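Local coordinates for microtubule-associated protein 1 light chain 3 (Plasmodium falciparum, PDB 4EOY) that binds a peptide of its partner Atg3 and, as a ubiquitin-like Atg8 protein, probably acts in an autophagy-related conjugation pathway, at residues Y28-E37 with K49-N57. The protein carries 3 engineered substitutions. Sequence-based numbering, arbitrary orientation.
Sequences YPNRIPVVIE and KKKFLVPMN. Engineered in segment 28-37: Ile-36 (natural residue Cys).
Arg-31 lies alongside Pro-55, with one face of its guanidinium over the ring and Pro-55 CG offset toward the rim. Arg-31 CG is anti to the carbonyl carbon (chi1 -69°); the chain runs extended from CG to NE, and the guanidinium then turns so that NH1 meets Leu-53 O near its plane. The modelled separation of Arg-31 NH1 and Leu-53 O, 2.4 Å, is too short to be taken literally. Leu-53 crosses this chain at about a right angle, its CG 3.8 Å from Arg-31 CB, and sends CD2 to the ring of Tyr-28. At the far end Lys-50 NZ reaches the syn lone pair of Glu-37 OE2 in a 2.7 Å salt bridge. Between these ends the backbones pair antiparallel: Ile-32 with Val-54 and Val-34 with Phe-52 exchange two hydrogen bonds each, and Ile-36 N donates to Lys-50 O. Beyond Arg-31, Met-56 N donates to Asn-30 O at 3.0 Å.

The face carrying Ile-32, Val-34, Phe-52 and Val-54 makes apolar contacts. Val-34 CG2 touches Val-54 CG2 at 3.9 Å, and the engineered Ile-36 puts CG2 at the edge of the Phe-52 ring; Leu-67 of helix 60-72 packs against both. On the other side, Pro-33 and Pro-55 pack on aromatic side chains of the bound peptide, whose backbone is hydrogen-bonded to Lys-51 and Leu-53; Glu-20 holds Lys-51 NZ. This is the first beta hairpin of the ubiquitin fold, its outer strand serving as the peptide-docking edge of an Atg8 protein.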
loop_
_atom_site.group_PDB
_atom_site.type_symbol
_atom_site.label_atom_id
_atom_site.label_comp_id
_atom_site.label_asym_id
_atom_site.label_seq_id
_atom_site.Cartn_x
_atom_site.Cartn_y
_atom_site.Cartn_z
ATOM N N TYR A 28 8.663 15.207 3.388
ATOM C CA TYR A 28 7.212 15.226 3.628
ATOM C C TYR A 28 6.831 14.557 4.948
ATOM O O TYR A 28 6.245 13.471 4.953
ATOM C CB TYR A 28 6.476 14.533 2.480
ATOM C CG TYR A 28 6.898 15.019 1.119
ATOM C CD1 TYR A 28 6.584 16.300 0.697
ATOM C CD2 TYR A 28 7.616 14.198 0.258
ATOM C CE1 TYR A 28 6.972 16.754 -0.546
ATOM C CE2 TYR A 28 8.005 14.639 -0.994
ATOM C CZ TYR A 28 7.685 15.918 -1.392
ATOM O OH TYR A 28 8.079 16.351 -2.638
ATOM N N PRO A 29 7.142 15.216 6.077
ATOM C CA PRO A 29 6.975 14.605 7.399
ATOM C C PRO A 29 5.527 14.286 7.799
ATOM O O PRO A 29 5.313 13.520 8.745
ATOM C CB PRO A 29 7.580 15.645 8.350
ATOM C CG PRO A 29 7.490 16.932 7.610
ATOM C CD PRO A 29 7.665 16.589 6.164
ATOM N N ASN A 30 4.551 14.855 7.089
ATOM C CA ASN A 30 3.136 14.588 7.364
ATOM C C ASN A 30 2.527 13.464 6.512
ATOM O O ASN A 30 1.313 13.259 6.548
ATOM C CB ASN A 30 2.314 15.867 7.172
ATOM C CG ASN A 30 2.742 16.979 8.099
ATOM O OD1 ASN A 30 3.318 16.741 9.166
ATOM N ND2 ASN A 30 2.455 18.204 7.703
ATOM N N ARG A 31 3.352 12.761 5.735
ATOM C CA ARG A 31 2.884 11.612 4.945
ATOM C C ARG A 31 3.733 10.368 5.231
ATOM O O ARG A 31 4.916 10.475 5.598
ATOM C CB ARG A 31 2.910 11.950 3.452
ATOM C CG ARG A 31 1.869 12.986 3.031
ATOM C CD ARG A 31 1.823 13.183 1.517
ATOM N NE ARG A 31 0.626 13.907 1.040
ATOM C CZ ARG A 31 -0.453 13.357 0.464
ATOM N NH1 ARG A 31 -0.549 12.046 0.263
ATOM N NH2 ARG A 31 -1.458 14.136 0.074
ATOM N N ILE A 32 3.139 9.186 5.073
ATOM C CA ILE A 32 3.873 7.937 5.309
ATOM C C ILE A 32 4.037 7.131 4.037
ATOM O O ILE A 32 3.115 7.045 3.223
ATOM C CB ILE A 32 3.239 7.085 6.430
ATOM C CG1 ILE A 32 1.837 6.636 6.062
ATOM C CG2 ILE A 32 3.182 7.897 7.719
ATOM C CD1 ILE A 32 1.298 5.569 6.986
ATOM N N PRO A 33 5.242 6.571 3.831
ATOM C CA PRO A 33 5.476 5.763 2.649
ATOM C C PRO A 33 4.930 4.341 2.817
ATOM O O PRO A 33 5.317 3.634 3.756
ATOM C CB PRO A 33 7.005 5.768 2.522
ATOM C CG PRO A 33 7.502 5.977 3.907
ATOM C CD PRO A 33 6.489 6.835 4.578
ATOM N N VAL A 34 4.050 3.943 1.901
ATOM C CA VAL A 34 3.402 2.650 1.943
ATOM C C VAL A 34 3.638 1.925 0.629
ATOM O O VAL A 34 3.528 2.537 -0.432
ATOM C CB VAL A 34 1.890 2.798 2.165
ATOM C CG1 VAL A 34 1.213 1.445 2.113
ATOM C CG2 VAL A 34 1.623 3.476 3.490
ATOM N N VAL A 35 3.962 0.631 0.708
ATOM C CA VAL A 35 4.099 -0.230 -0.457
ATOM C C VAL A 35 3.057 -1.338 -0.362
ATOM O O VAL A 35 2.936 -1.986 0.674
ATOM C CB VAL A 35 5.501 -0.862 -0.550
ATOM C CG1 VAL A 35 5.678 -1.587 -1.890
ATOM C CG2 VAL A 35 6.565 0.208 -0.401
ATOM N N ILE A 36 2.310 -1.556 -1.440
ATOM C CA ILE A 36 1.279 -2.604 -1.465
ATOM C C ILE A 36 1.758 -3.850 -2.212
ATOM O O ILE A 36 2.324 -3.757 -3.311
ATOM C CB ILE A 36 -0.017 -2.124 -2.130
ATOM C CG1 ILE A 36 -1.025 -3.273 -2.226
ATOM C CG2 ILE A 36 0.257 -1.650 -3.532
ATOM C CD1 ILE A 36 -2.437 -2.806 -2.428
ATOM N N GLU A 37 1.509 -5.018 -1.639
ATOM C CA GLU A 37 1.992 -6.269 -2.228
ATOM C C GLU A 37 0.907 -7.330 -2.293
ATOM O O GLU A 37 0.090 -7.464 -1.380
ATOM C CB GLU A 37 3.167 -6.787 -1.410
ATOM C CG GLU A 37 4.369 -7.182 -2.250
ATOM C CD GLU A 37 5.220 -5.998 -2.672
ATOM O OE1 GLU A 37 5.700 -5.252 -1.783
ATOM O OE2 GLU A 37 5.423 -5.830 -3.894
ATOM N N LYS A 49 1.323 0.175 -10.206
ATOM C CA LYS A 49 1.668 1.240 -9.259
ATOM C C LYS A 49 1.292 0.834 -7.835
ATOM O O LYS A 49 0.108 0.642 -7.519
ATOM C CB LYS A 49 0.990 2.560 -9.653
ATOM C CG LYS A 49 1.785 3.335 -10.697
ATOM C CD LYS A 49 1.293 4.762 -10.876
ATOM C CE LYS A 49 0.378 4.901 -12.082
ATOM N NZ LYS A 49 1.090 4.751 -13.381
ATOM N N LYS A 50 2.314 0.694 -6.988
ATOM C CA LYS A 50 2.143 0.106 -5.656
ATOM C C LYS A 50 2.731 0.914 -4.505
ATOM O O LYS A 50 2.646 0.492 -3.344
ATOM C CB LYS A 50 2.732 -1.307 -5.637
ATOM C CG LYS A 50 4.213 -1.378 -5.958
ATOM C CD LYS A 50 4.674 -2.817 -5.959
ATOM C CE LYS A 50 6.188 -2.931 -5.953
ATOM N NZ LYS A 50 6.597 -4.361 -5.777
ATOM N N LYS A 51 3.274 2.090 -4.804
ATOM C CA LYS A 51 3.866 2.949 -3.783
ATOM C C LYS A 51 2.929 4.118 -3.504
ATOM O O LYS A 51 2.513 4.813 -4.425
ATOM C CB LYS A 51 5.229 3.469 -4.250
ATOM C CG LYS A 51 6.205 2.371 -4.626
ATOM C CD LYS A 51 7.623 2.620 -4.128
ATOM C CE LYS A 51 8.272 3.802 -4.824
ATOM N NZ LYS A 51 9.675 4.036 -4.384
ATOM N N PHE A 52 2.610 4.317 -2.231
ATOM C CA PHE A 52 1.696 5.349 -1.794
ATOM C C PHE A 52 2.349 6.254 -0.769
ATOM O O PHE A 52 3.131 5.793 0.070
ATOM C CB PHE A 52 0.469 4.706 -1.149
ATOM C CG PHE A 52 -0.437 4.057 -2.126
ATOM C CD1 PHE A 52 -0.110 2.835 -2.671
ATOM C CD2 PHE A 52 -1.612 4.690 -2.528
ATOM C CE1 PHE A 52 -0.944 2.231 -3.586
ATOM C CE2 PHE A 52 -2.457 4.091 -3.447
ATOM C CZ PHE A 52 -2.119 2.855 -3.976
ATOM N N LEU A 53 2.011 7.532 -0.835
ATOM C CA LEU A 53 2.445 8.500 0.152
ATOM C C LEU A 53 1.176 8.983 0.831
ATOM O O LEU A 53 0.485 9.864 0.316
ATOM C CB LEU A 53 3.202 9.628 -0.545
ATOM C CG LEU A 53 4.240 10.397 0.255
ATOM C CD1 LEU A 53 5.186 9.440 0.982
ATOM C CD2 LEU A 53 5.016 11.314 -0.678
ATOM N N VAL A 54 0.840 8.369 1.966
ATOM C CA VAL A 54 -0.492 8.509 2.568
ATOM C C VAL A 54 -0.508 9.550 3.694
ATOM O O VAL A 54 0.350 9.525 4.573
ATOM C CB VAL A 54 -0.943 7.170 3.149
ATOM C CG1 VAL A 54 -2.345 7.270 3.734
ATOM C CG2 VAL A 54 -0.886 6.097 2.071
ATOM N N PRO A 55 -1.488 10.462 3.683
ATOM C CA PRO A 55 -1.554 11.456 4.750
ATOM C C PRO A 55 -1.619 10.794 6.120
ATOM O O PRO A 55 -2.352 9.814 6.294
ATOM C CB PRO A 55 -2.856 12.208 4.464
ATOM C CG PRO A 55 -3.127 11.972 3.033
ATOM C CD PRO A 55 -2.606 10.605 2.740
ATOM N N MET A 56 -0.858 11.320 7.072
ATOM C CA MET A 56 -0.759 10.704 8.396
ATOM C C MET A 56 -2.104 10.585 9.138
ATOM O O MET A 56 -2.331 9.600 9.841
ATOM C CB MET A 56 0.253 11.454 9.254
ATOM C CG MET A 56 -0.154 12.871 9.625
ATOM S SD MET A 56 1.010 13.603 10.777
ATOM C CE MET A 56 0.120 15.086 11.265
ATOM N N ASN A 57 -2.978 11.587 8.992
ATOM C CA ASN A 57 -4.293 11.608 9.654
ATOM C C ASN A 57 -5.424 10.889 8.911
ATOM O O ASN A 57 -6.551 10.822 9.404
ATOM C CB ASN A 57 -4.710 13.037 10.016
ATOM C CG ASN A 57 -4.137 13.505 11.345
ATOM O OD1 ASN A 57 -3.829 12.705 12.232
ATOM N ND2 ASN A 57 -4.021 14.803 11.501
#